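Local coordinates for protein AimR transcriptional regulator (Bacillus phage phi3T, PDB 5ZVV) that activates transcription of the aimX locus as a homodimer in the phage lysis-lysogeny switch, and becomes an inactive monomer on binding the arbitrium peptide, at residues S86-W91 / V223-F228; M147-N152 / E187-R192; L296-Y301 / T311-E316. One frame throughout, in Å; residues are numbered along the deposited sequence.

How the contacts relate
The three contacts join helices of one all-helical family region of the TPR clan. Contacts 1 and 2 are neighbours, with centres 14 Å apart. In sequence, both segments of contact 2 fall between the two segments of contact 1. Contacts 1 and 2 are linked by a salt bridge, Asp87 OD2 to Arg192 NH2 at 2.9 Å, and Ile88 packs on Ser188. Helix 184-203 therefore takes part in contact 2 and also lies against contact 1. Contact 3 comes later in the chain and stands apart, its centre 32 Å from that of contact 1 and 41 Å from that of contact 2. None of the three touches the second subunit of the dimer.

Contact 1: S86-W91 / V223-F228; sequences SDINQW and VNRICF
Ile88 and Arg225 touch where the end of helix 77-88 faces the start of helix 224-237, in an all-helical protein of the TPR clan. The closest backbone approach is Asn89 CA to Arg225 CA, 5.9 Å. The first helix closes in a Schellman motif. Gln90 takes a positive phi of 63°, and Trp91 N and Gln90 N bond back to Ser86 O and Asp87 O. Val223 is the N-cap residue of the second.

Arg225 carries the polar part of the contact. Its chain bends at chi2 and chi3, which brings the guanidinium back to the carbonyl of Ile88. Arg225 NE donates to Ile88 O at 2.9 Å, in the carbonyl plane, with an N-H...O angle of 132°. Arg225 NH1 adds a weak bond to the same oxygen. Gln90 CG lies over the centre of one guanidinium face. Gln90 NE2 is 3.0 Å from Arg225 NH2, but both are donors, so this is not a hydrogen bond. A water joins Arg225 NH1 to Asp87 OD2, whose stronger partner is Arg192.

Ile88 supplies the apolar part. Its CG2 meets Val223 CG2 at 4.0 Å. Its CD1 reaches Ile226 CG1 at 3.9 Å, the two side chains crossing at about a right angle. Helix 184-203 packs on both isoleucines.

Asn89 slants across Val223, with OD1 3.4 Å from Val223 CG1. Its ND2 bonds back to Tyr85 O. One water, 2.6 Å from Asn89 OD1, accepts from Asn224 N; another on this oxygen accepts from Arg225 N. Through them a single side-chain oxygen reaches two first-turn amides.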
loop_
_atom_site.group_PDB
_atom_site.type_symbol
_atom_site.label_atom_id
_atom_site.label_comp_id
_atom_site.label_asym_id
_atom_site.label_seq_id
_atom_site.Cartn_x
_atom_site.Cartn_y
_atom_site.Cartn_z
ATOM N N SER A 86 -21.411 -0.569 -20.921
ATOM C CA SER A 86 -22.216 -1.340 -19.980
ATOM C C SER A 86 -21.580 -1.354 -18.599
ATOM O O SER A 86 -22.266 -1.163 -17.589
ATOM C CB SER A 86 -22.410 -2.765 -20.499
ATOM O OG SER A 86 -23.290 -3.498 -19.666
ATOM N N ASP A 87 -20.260 -1.552 -18.532
ATOM C CA ASP A 87 -19.620 -1.675 -17.228
ATOM C C ASP A 87 -19.525 -0.331 -16.513
ATOM O O ASP A 87 -19.649 -0.273 -15.285
ATOM C CB ASP A 87 -18.236 -2.299 -17.366
ATOM C CG ASP A 87 -17.585 -2.543 -16.024
ATOM O OD1 ASP A 87 -17.987 -3.505 -15.338
ATOM O OD2 ASP A 87 -16.688 -1.759 -15.645
ATOM N N ILE A 88 -19.298 0.758 -17.254
ATOM C CA ILE A 88 -19.200 2.053 -16.585
ATOM C C ILE A 88 -20.557 2.472 -16.026
ATOM O O ILE A 88 -20.626 3.198 -15.027
ATOM C CB ILE A 88 -18.616 3.122 -17.531
ATOM C CG1 ILE A 88 -18.082 4.307 -16.722
ATOM C CG2 ILE A 88 -19.656 3.594 -18.537
ATOM C CD1 ILE A 88 -17.409 5.375 -17.558
ATOM N N ASN A 89 -21.649 2.022 -16.643
ATOM C CA ASN A 89 -22.986 2.259 -16.112
ATOM C C ASN A 89 -23.364 1.284 -15.003
ATOM O O ASN A 89 -24.428 1.454 -14.399
ATOM C CB ASN A 89 -24.025 2.168 -17.233
ATOM C CG ASN A 89 -24.094 3.426 -18.076
ATOM O OD1 ASN A 89 -24.674 4.432 -17.666
ATOM N ND2 ASN A 89 -23.519 3.369 -19.271
ATOM N N GLN A 90 -22.523 0.281 -14.733
ATOM C CA GLN A 90 -22.791 -0.756 -13.732
ATOM C C GLN A 90 -24.024 -1.580 -14.100
ATOM O O GLN A 90 -24.811 -1.975 -13.236
ATOM C CB GLN A 90 -22.922 -0.164 -12.326
ATOM C CG GLN A 90 -21.615 0.386 -11.769
ATOM C CD GLN A 90 -21.789 1.069 -10.424
ATOM O OE1 GLN A 90 -22.900 1.162 -9.901
ATOM N NE2 GLN A 90 -20.689 1.555 -9.860
ATOM N N TRP A 91 -24.190 -1.844 -15.397
ATOM C CA TRP A 91 -25.220 -2.764 -15.877
ATOM C C TRP A 91 -24.638 -4.179 -15.856
ATOM O O TRP A 91 -24.321 -4.783 -16.883
ATOM C CB TRP A 91 -25.688 -2.359 -17.269
ATOM C CG TRP A 91 -26.256 -0.974 -17.344
ATOM C CD1 TRP A 91 -26.710 -0.214 -16.305
ATOM C CD2 TRP A 91 -26.433 -0.183 -18.526
ATOM N NE1 TRP A 91 -27.162 1.000 -16.767
ATOM C CE2 TRP A 91 -27.007 1.042 -18.127
ATOM C CE3 TRP A 91 -26.166 -0.391 -19.884
ATOM C CZ2 TRP A 91 -27.310 2.057 -19.035
ATOM C CZ3 TRP A 91 -26.475 0.617 -20.785
ATOM C CH2 TRP A 91 -27.037 1.824 -20.356
ATOM N N VAL A 223 -22.573 9.881 -18.541
ATOM C CA VAL A 223 -22.983 8.658 -17.864
ATOM C C VAL A 223 -23.563 9.019 -16.505
ATOM O O VAL A 223 -22.971 9.803 -15.751
ATOM C CB VAL A 223 -21.796 7.691 -17.734
ATOM C CG1 VAL A 223 -22.161 6.502 -16.848
ATOM C CG2 VAL A 223 -21.355 7.213 -19.107
ATOM N N ASN A 224 -24.732 8.451 -16.190
ATOM C CA ASN A 224 -25.436 8.828 -14.967
ATOM C C ASN A 224 -24.620 8.499 -13.724
ATOM O O ASN A 224 -24.573 9.295 -12.779
ATOM C CB ASN A 224 -26.804 8.142 -14.908
ATOM C CG ASN A 224 -27.804 8.749 -15.876
ATOM O OD1 ASN A 224 -28.513 8.036 -16.585
ATOM N ND2 ASN A 224 -27.862 10.074 -15.910
ATOM N N ARG A 225 -23.968 7.334 -13.703
ATOM C CA ARG A 225 -23.178 6.948 -12.536
ATOM C C ARG A 225 -22.037 7.932 -12.296
ATOM O O ARG A 225 -21.827 8.401 -11.167
ATOM C CB ARG A 225 -22.646 5.521 -12.716
ATOM C CG ARG A 225 -21.857 4.969 -11.528
ATOM C CD ARG A 225 -20.364 5.298 -11.627
ATOM N NE ARG A 225 -19.674 4.426 -12.568
ATOM C CZ ARG A 225 -18.803 3.491 -12.209
ATOM N NH1 ARG A 225 -18.229 2.730 -13.130
ATOM N NH2 ARG A 225 -18.501 3.325 -10.929
ATOM N N ILE A 226 -21.290 8.256 -13.356
ATOM C CA ILE A 226 -20.153 9.164 -13.234
ATOM C C ILE A 226 -20.600 10.508 -12.676
ATOM O O ILE A 226 -20.032 11.016 -11.703
ATOM C CB ILE A 226 -19.448 9.327 -14.592
ATOM C CG1 ILE A 226 -18.792 8.010 -15.024
ATOM C CG2 ILE A 226 -18.420 10.463 -14.538
ATOM C CD1 ILE A 226 -17.671 7.547 -14.114
ATOM N N CYS A 227 -21.632 11.101 -13.279
ATOM C CA CYS A 227 -22.064 12.427 -12.849
ATOM C C CYS A 227 -22.649 12.391 -11.444
ATOM O O CYS A 227 -22.438 13.321 -10.654
ATOM C CB CYS A 227 -23.076 12.994 -13.841
ATOM S SG CYS A 227 -22.400 13.308 -15.482
ATOM N N PHE A 228 -23.384 11.325 -11.115
ATOM C CA PHE A 228 -23.931 11.182 -9.770
ATOM C C PHE A 228 -22.822 11.187 -8.727
ATOM O O PHE A 228 -22.854 11.974 -7.773
ATOM C CB PHE A 228 -24.765 9.902 -9.664
ATOM C CG PHE A 228 -25.155 9.558 -8.255
ATOM C CD1 PHE A 228 -26.203 10.217 -7.632
ATOM C CD2 PHE A 228 -24.465 8.588 -7.547
ATOM C CE1 PHE A 228 -26.554 9.914 -6.331
ATOM C CE2 PHE A 228 -24.816 8.279 -6.245
ATOM C CZ PHE A 228 -25.859 8.944 -5.638
HETATM O O HOH W 1 -16.709 -0.182 -13.116
HETATM O O HOH W 2 -25.858 6.627 -18.507
HETATM O O HOH W 3 -25.327 5.205 -15.141
#

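Contact 2: M147-N152 / E187-R192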
loop_
_atom_site.group_PDB
_atom_site.type_symbol
_atom_site.label_atom_id
_atom_site.label_comp_id
_atom_site.label_asym_id
_atom_site.label_seq_id
_atom_site.Cartn_x
_atom_site.Cartn_y
_atom_site.Cartn_z
HETATM N N MSE A 147 -6.773 -2.088 -23.732
HETATM C CA MSE A 147 -6.751 -3.076 -22.666
HETATM C C MSE A 147 -5.464 -2.979 -21.861
HETATM O O MSE A 147 -5.496 -3.127 -20.636
HETATM C CB MSE A 147 -6.956 -4.481 -23.227
HETATM C CG MSE A 147 -8.417 -4.772 -23.578
HETATM SE SE MSE A 147 -9.689 -4.249 -22.169
HETATM C CE MSE A 147 -10.186 -2.457 -22.794
ATOM N N LEU A 148 -4.345 -2.683 -22.535
ATOM C CA LEU A 148 -3.118 -2.386 -21.803
ATOM C C LEU A 148 -3.364 -1.286 -20.784
ATOM O O LEU A 148 -2.843 -1.329 -19.664
ATOM C CB LEU A 148 -2.000 -1.981 -22.766
ATOM C CG LEU A 148 -1.263 -3.095 -23.515
ATOM C CD1 LEU A 148 -0.318 -2.499 -24.552
ATOM C CD2 LEU A 148 -0.507 -3.989 -22.543
ATOM N N PHE A 149 -4.188 -0.303 -21.152
ATOM C CA PHE A 149 -4.603 0.715 -20.199
ATOM C C PHE A 149 -5.511 0.116 -19.132
ATOM O O PHE A 149 -5.239 0.236 -17.930
ATOM C CB PHE A 149 -5.304 1.855 -20.945
ATOM C CG PHE A 149 -5.647 3.040 -20.085
ATOM C CD1 PHE A 149 -6.812 3.061 -19.336
ATOM C CD2 PHE A 149 -4.817 4.146 -20.048
ATOM C CE1 PHE A 149 -7.132 4.153 -18.552
ATOM C CE2 PHE A 149 -5.133 5.244 -19.269
ATOM C CZ PHE A 149 -6.294 5.244 -18.519
ATOM N N PHE A 150 -6.574 -0.575 -19.557
ATOM C CA PHE A 150 -7.630 -0.935 -18.616
ATOM C C PHE A 150 -7.187 -2.030 -17.659
ATOM O O PHE A 150 -7.612 -2.043 -16.498
ATOM C CB PHE A 150 -8.895 -1.363 -19.364
ATOM C CG PHE A 150 -10.103 -1.486 -18.479
ATOM C CD1 PHE A 150 -10.753 -0.353 -18.014
ATOM C CD2 PHE A 150 -10.583 -2.730 -18.104
ATOM C CE1 PHE A 150 -11.861 -0.459 -17.195
ATOM C CE2 PHE A 150 -11.691 -2.845 -17.288
ATOM C CZ PHE A 150 -12.331 -1.705 -16.830
ATOM N N SER A 151 -6.332 -2.949 -18.113
ATOM C CA SER A 151 -5.799 -3.959 -17.208
ATOM C C SER A 151 -5.015 -3.335 -16.062
ATOM O O SER A 151 -4.776 -4.006 -15.052
ATOM C CB SER A 151 -4.915 -4.946 -17.971
ATOM O OG SER A 151 -3.805 -4.294 -18.557
ATOM N N ASN A 152 -4.611 -2.070 -16.191
ATOM C CA ASN A 152 -4.005 -1.352 -15.079
ATOM C C ASN A 152 -4.999 -0.463 -14.345
ATOM O O ASN A 152 -5.025 -0.458 -13.110
ATOM C CB ASN A 152 -2.821 -0.518 -15.573
ATOM C CG ASN A 152 -1.611 -1.371 -15.896
ATOM O OD1 ASN A 152 -0.917 -1.840 -14.996
ATOM N ND2 ASN A 152 -1.357 -1.586 -17.181
ATOM N N GLU A 187 -12.400 8.690 -23.854
ATOM C CA GLU A 187 -13.175 9.601 -23.015
ATOM C C GLU A 187 -13.804 8.866 -21.835
ATOM O O GLU A 187 -13.857 9.399 -20.717
ATOM C CB GLU A 187 -14.248 10.300 -23.852
ATOM C CG GLU A 187 -13.683 11.163 -24.967
ATOM C CD GLU A 187 -12.733 12.221 -24.450
ATOM O OE1 GLU A 187 -13.160 13.051 -23.617
ATOM O OE2 GLU A 187 -11.556 12.216 -24.863
ATOM N N SER A 188 -14.287 7.641 -22.065
ATOM C CA SER A 188 -14.834 6.843 -20.970
ATOM C C SER A 188 -13.777 6.585 -19.901
ATOM O O SER A 188 -14.011 6.800 -18.702
ATOM C CB SER A 188 -15.388 5.525 -21.520
ATOM O OG SER A 188 -16.180 4.851 -20.557
ATOM N N PHE A 189 -12.592 6.135 -20.326
ATOM C CA PHE A 189 -11.503 5.900 -19.384
ATOM C C PHE A 189 -11.116 7.184 -18.663
ATOM O O PHE A 189 -10.812 7.165 -17.463
ATOM C CB PHE A 189 -10.300 5.306 -20.116
ATOM C CG PHE A 189 -10.511 3.891 -20.583
ATOM C CD1 PHE A 189 -11.652 3.188 -20.223
ATOM C CD2 PHE A 189 -9.561 3.259 -21.371
ATOM C CE1 PHE A 189 -11.849 1.886 -20.645
ATOM C CE2 PHE A 189 -9.750 1.949 -21.793
ATOM C CZ PHE A 189 -10.895 1.265 -21.432
ATOM N N LYS A 190 -11.128 8.311 -19.381
ATOM C CA LYS A 190 -10.837 9.595 -18.754
ATOM C C LYS A 190 -11.810 9.880 -17.620
ATOM O O LYS A 190 -11.403 10.281 -16.525
ATOM C CB LYS A 190 -10.881 10.719 -19.792
ATOM C CG LYS A 190 -9.611 10.881 -20.621
ATOM C CD LYS A 190 -9.755 12.045 -21.595
ATOM C CE LYS A 190 -8.536 12.193 -22.492
ATOM N NZ LYS A 190 -8.759 13.228 -23.542
ATOM N N SER A 191 -13.106 9.676 -17.861
ATOM C CA SER A 191 -14.081 9.904 -16.799
ATOM C C SER A 191 -13.835 8.975 -15.613
ATOM O O SER A 191 -13.886 9.411 -14.453
ATOM C CB SER A 191 -15.498 9.734 -17.346
ATOM O OG SER A 191 -15.710 8.413 -17.812
ATOM N N ARG A 192 -13.549 7.696 -15.886
ATOM C CA ARG A 192 -13.232 6.753 -14.811
ATOM C C ARG A 192 -12.092 7.267 -13.937
ATOM O O ARG A 192 -12.242 7.433 -12.717
ATOM C CB ARG A 192 -12.866 5.388 -15.398
ATOM C CG ARG A 192 -14.007 4.573 -15.985
ATOM C CD ARG A 192 -13.448 3.261 -16.517
ATOM N NE ARG A 192 -14.448 2.384 -17.116
ATOM C CZ ARG A 192 -15.109 1.439 -16.453
ATOM N NH1 ARG A 192 -14.892 1.257 -15.158
ATOM N NH2 ARG A 192 -15.991 0.680 -17.087
#
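Phe189 is the first residue of 187-192 to touch 147-152, and its ring meets three side chains there. The two short helical segments run nearly parallel, at 19°, with axes 11.7 Å apart, and large side chains bridge the gap. Phe189 CD2 lies 3.4 Å from Phe149 CD1. These two rings are almost parallel, at 5°, but offset so far that little of one ring faces the other. Phe189 CE1 meets Phe150 CD1 at 3.6 Å, again with little overlap. Phe149, Phe150 and Phe189 form an aromatic cluster. The methyl CE of Met147, a selenomethionine, comes to the edge of the Phe189 ring, 4.0 Å from CZ.

One turn on, Arg192 extends from CG to NE beside Phe150. Phe150 CE1 sits over the centre of the guanidinium face, 3.8 Å from Arg192 CZ, and the ring stands steeply to it at 76°. NE and NH2 form salt bridges with Glu84 and Asp87, and NH1 a hydrogen bond with Tyr157 OH. The two carboxylates probably balance its buried charge. Helix 108-124 packs on Met147 and places Tyr117 and His120 against Phe150, while helix 77-88 lies against Ser188, Phe189, Ser191 and Arg192.

Contact 3: L296-Y301 / T311-E316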
loop_
_atom_site.group_PDB
_atom_site.type_symbol
_atom_site.label_atom_id
_atom_site.label_comp_id
_atom_site.label_asym_id
_atom_site.label_seq_id
_atom_site.Cartn_x
_atom_site.Cartn_y
_atom_site.Cartn_z
ATOM N N LEU A 296 -26.766 7.497 10.634
ATOM C CA LEU A 296 -27.343 8.804 10.337
ATOM C C LEU A 296 -28.650 9.015 11.089
ATOM O O LEU A 296 -28.927 10.120 11.572
ATOM C CB LEU A 296 -27.553 8.946 8.832
ATOM C CG LEU A 296 -26.236 9.020 8.059
ATOM C CD1 LEU A 296 -26.469 9.087 6.560
ATOM C CD2 LEU A 296 -25.440 10.218 8.536
ATOM N N ARG A 297 -29.463 7.961 11.204
ATOM C CA ARG A 297 -30.709 8.063 11.958
ATOM C C ARG A 297 -30.436 8.317 13.438
ATOM O O ARG A 297 -31.131 9.120 14.075
ATOM C CB ARG A 297 -31.534 6.791 11.765
ATOM C CG ARG A 297 -32.853 6.762 12.513
ATOM C CD ARG A 297 -33.601 5.470 12.232
ATOM N NE ARG A 297 -34.842 5.385 12.993
ATOM C CZ ARG A 297 -35.651 4.331 12.990
ATOM N NH1 ARG A 297 -35.352 3.260 12.264
ATOM N NH2 ARG A 297 -36.759 4.347 13.717
ATOM N N ALA A 298 -29.428 7.645 13.999
ATOM C CA ALA A 298 -29.059 7.903 15.387
ATOM C C ALA A 298 -28.529 9.322 15.557
ATOM O O ALA A 298 -28.795 9.974 16.572
ATOM C CB ALA A 298 -28.027 6.877 15.856
ATOM N N PHE A 299 -27.772 9.812 14.575
ATOM C CA PHE A 299 -27.336 11.205 14.571
ATOM C C PHE A 299 -28.533 12.148 14.658
ATOM O O PHE A 299 -28.575 13.049 15.506
ATOM C CB PHE A 299 -26.519 11.462 13.300
ATOM C CG PHE A 299 -25.683 12.719 13.326
ATOM C CD1 PHE A 299 -25.686 13.569 14.421
ATOM C CD2 PHE A 299 -24.895 13.046 12.233
ATOM C CE1 PHE A 299 -24.915 14.723 14.424
ATOM C CE2 PHE A 299 -24.121 14.198 12.231
ATOM C CZ PHE A 299 -24.133 15.036 13.328
ATOM N N TYR A 300 -29.526 11.938 13.787
ATOM C CA TYR A 300 -30.736 12.756 13.800
ATOM C C TYR A 300 -31.436 12.696 15.153
ATOM O O TYR A 300 -31.857 13.730 15.691
ATOM C CB TYR A 300 -31.667 12.294 12.679
ATOM C CG TYR A 300 -33.042 12.918 12.689
ATOM C CD1 TYR A 300 -33.239 14.219 12.243
ATOM C CD2 TYR A 300 -34.150 12.195 13.118
ATOM C CE1 TYR A 300 -34.496 14.788 12.239
ATOM C CE2 TYR A 300 -35.410 12.755 13.118
ATOM C CZ TYR A 300 -35.579 14.053 12.676
ATOM O OH TYR A 300 -36.835 14.618 12.674
ATOM N N TYR A 301 -31.562 11.494 15.724
ATOM C CA TYR A 301 -32.155 11.363 17.050
ATOM C C TYR A 301 -31.372 12.159 18.090
ATOM O O TYR A 301 -31.965 12.841 18.934
ATOM C CB TYR A 301 -32.228 9.889 17.450
ATOM C CG TYR A 301 -33.346 9.116 16.789
ATOM C CD1 TYR A 301 -34.447 9.767 16.248
ATOM C CD2 TYR A 301 -33.302 7.730 16.716
ATOM C CE1 TYR A 301 -35.473 9.059 15.648
ATOM C CE2 TYR A 301 -34.319 7.014 16.119
ATOM C CZ TYR A 301 -35.404 7.680 15.588
ATOM O OH TYR A 301 -36.420 6.962 14.993
ATOM N N THR A 311 -29.277 5.735 21.348
ATOM C CA THR A 311 -28.464 4.765 22.074
ATOM C C THR A 311 -28.899 3.339 21.772
ATOM O O THR A 311 -28.068 2.424 21.773
ATOM C CB THR A 311 -28.537 5.048 23.577
ATOM O OG1 THR A 311 -28.047 6.369 23.838
ATOM C CG2 THR A 311 -27.701 4.047 24.365
ATOM N N GLU A 312 -30.186 3.127 21.501
ATOM C CA GLU A 312 -30.639 1.807 21.071
ATOM C C GLU A 312 -30.016 1.431 19.731
ATOM O O GLU A 312 -29.489 0.322 19.563
ATOM C CB GLU A 312 -32.165 1.789 20.991
ATOM C CG GLU A 312 -32.776 0.408 20.884
ATOM C CD GLU A 312 -34.255 0.409 21.214
ATOM O OE1 GLU A 312 -34.875 1.496 21.169
ATOM O OE2 GLU A 312 -34.796 -0.673 21.530
ATOM N N ILE A 313 -30.053 2.356 18.768
ATOM C CA ILE A 313 -29.454 2.088 17.462
ATOM C C ILE A 313 -27.957 1.821 17.598
ATOM O O ILE A 313 -27.416 0.909 16.963
ATOM C CB ILE A 313 -29.742 3.252 16.495
ATOM C CG1 ILE A 313 -31.244 3.356 16.223
ATOM C CG2 ILE A 313 -28.973 3.073 15.195
ATOM C CD1 ILE A 313 -31.615 4.479 15.281
ATOM N N LEU A 314 -27.267 2.601 18.435
ATOM C CA LEU A 314 -25.828 2.412 18.598
ATOM C C LEU A 314 -25.516 1.094 19.301
ATOM O O LEU A 314 -24.519 0.432 18.980
ATOM C CB LEU A 314 -25.227 3.593 19.361
ATOM C CG LEU A 314 -25.332 4.959 18.670
ATOM C CD1 LEU A 314 -24.744 6.060 19.535
ATOM C CD2 LEU A 314 -24.656 4.939 17.307
ATOM N N ASP A 315 -26.356 0.696 20.261
ATOM C CA ASP A 315 -26.202 -0.610 20.896
ATOM C C ASP A 315 -26.357 -1.731 19.880
ATOM O O ASP A 315 -25.614 -2.719 19.917
ATOM C CB ASP A 315 -27.219 -0.779 22.025
ATOM C CG ASP A 315 -26.899 0.072 23.237
ATOM O OD1 ASP A 315 -25.824 0.705 23.263
ATOM O OD2 ASP A 315 -27.735 0.111 24.165
ATOM N N GLU A 316 -27.327 -1.602 18.969
ATOM C CA GLU A 316 -27.443 -2.577 17.889
ATOM C C GLU A 316 -26.218 -2.548 16.985
ATOM O O GLU A 316 -25.796 -3.592 16.476
ATOM C CB GLU A 316 -28.715 -2.317 17.078
ATOM C CG GLU A 316 -29.215 -3.517 16.273
ATOM C CD GLU A 316 -28.473 -3.718 14.960
ATOM O OE1 GLU A 316 -27.921 -2.733 14.427
ATOM O OE2 GLU A 316 -28.442 -4.864 14.463
#
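Ile313 is the main bump of this contact, and Arg297, Ala298 and Tyr301 form the hollow that receives it. The motif is an antiparallel helical hairpin, in which helix 291-304 turns sharply into helix 307-318. Pairing of consecutive antiparallel helices is in keeping with a family of the TPR clan. The short segments run at 154° to each other, with axes 9.0 Å apart. The CA atoms of Ala298 and Ile313 approach to 6.2 Å.

Ala298 is the low point of its helix face. Its single methyl leaves the backbones close and offers a shallow floor. Ile313 CG2 rests on that floor, 4.0 Å from Ala298 CB. Leu314 shares it, with its CD2 at 4.2 Å from the same Ala298 CB. Leu314 also touches Lys334 and Ile337 of helix 324-338, so it meets both the hairpin partner and the next helix.

The other branch of Ile313 runs out straight, with chi2 at 180°, and ends in the notch where two larger side chains meet. Ile313 CD1 touches Arg297 CD at 3.8 Å. It meets the Tyr301 ring as well, 3.8 Å from CE2. Both side chains cross the isoleucine at about a right angle. They form the wall of the hollow, and the aliphatic part of the arginine does the touching.

That wall is tied together along its own helix. Arg297 is extended throughout and lies one turn before Tyr301, which brings its guanidinium edge to the phenol oxygen. Two nitrogens grip this one atom side-on, in the guanidinium plane: Arg297 NE lies 3.0 Å from Tyr301 OH, and Arg297 NH2 donates to the same Tyr301 OH at 2.9 Å.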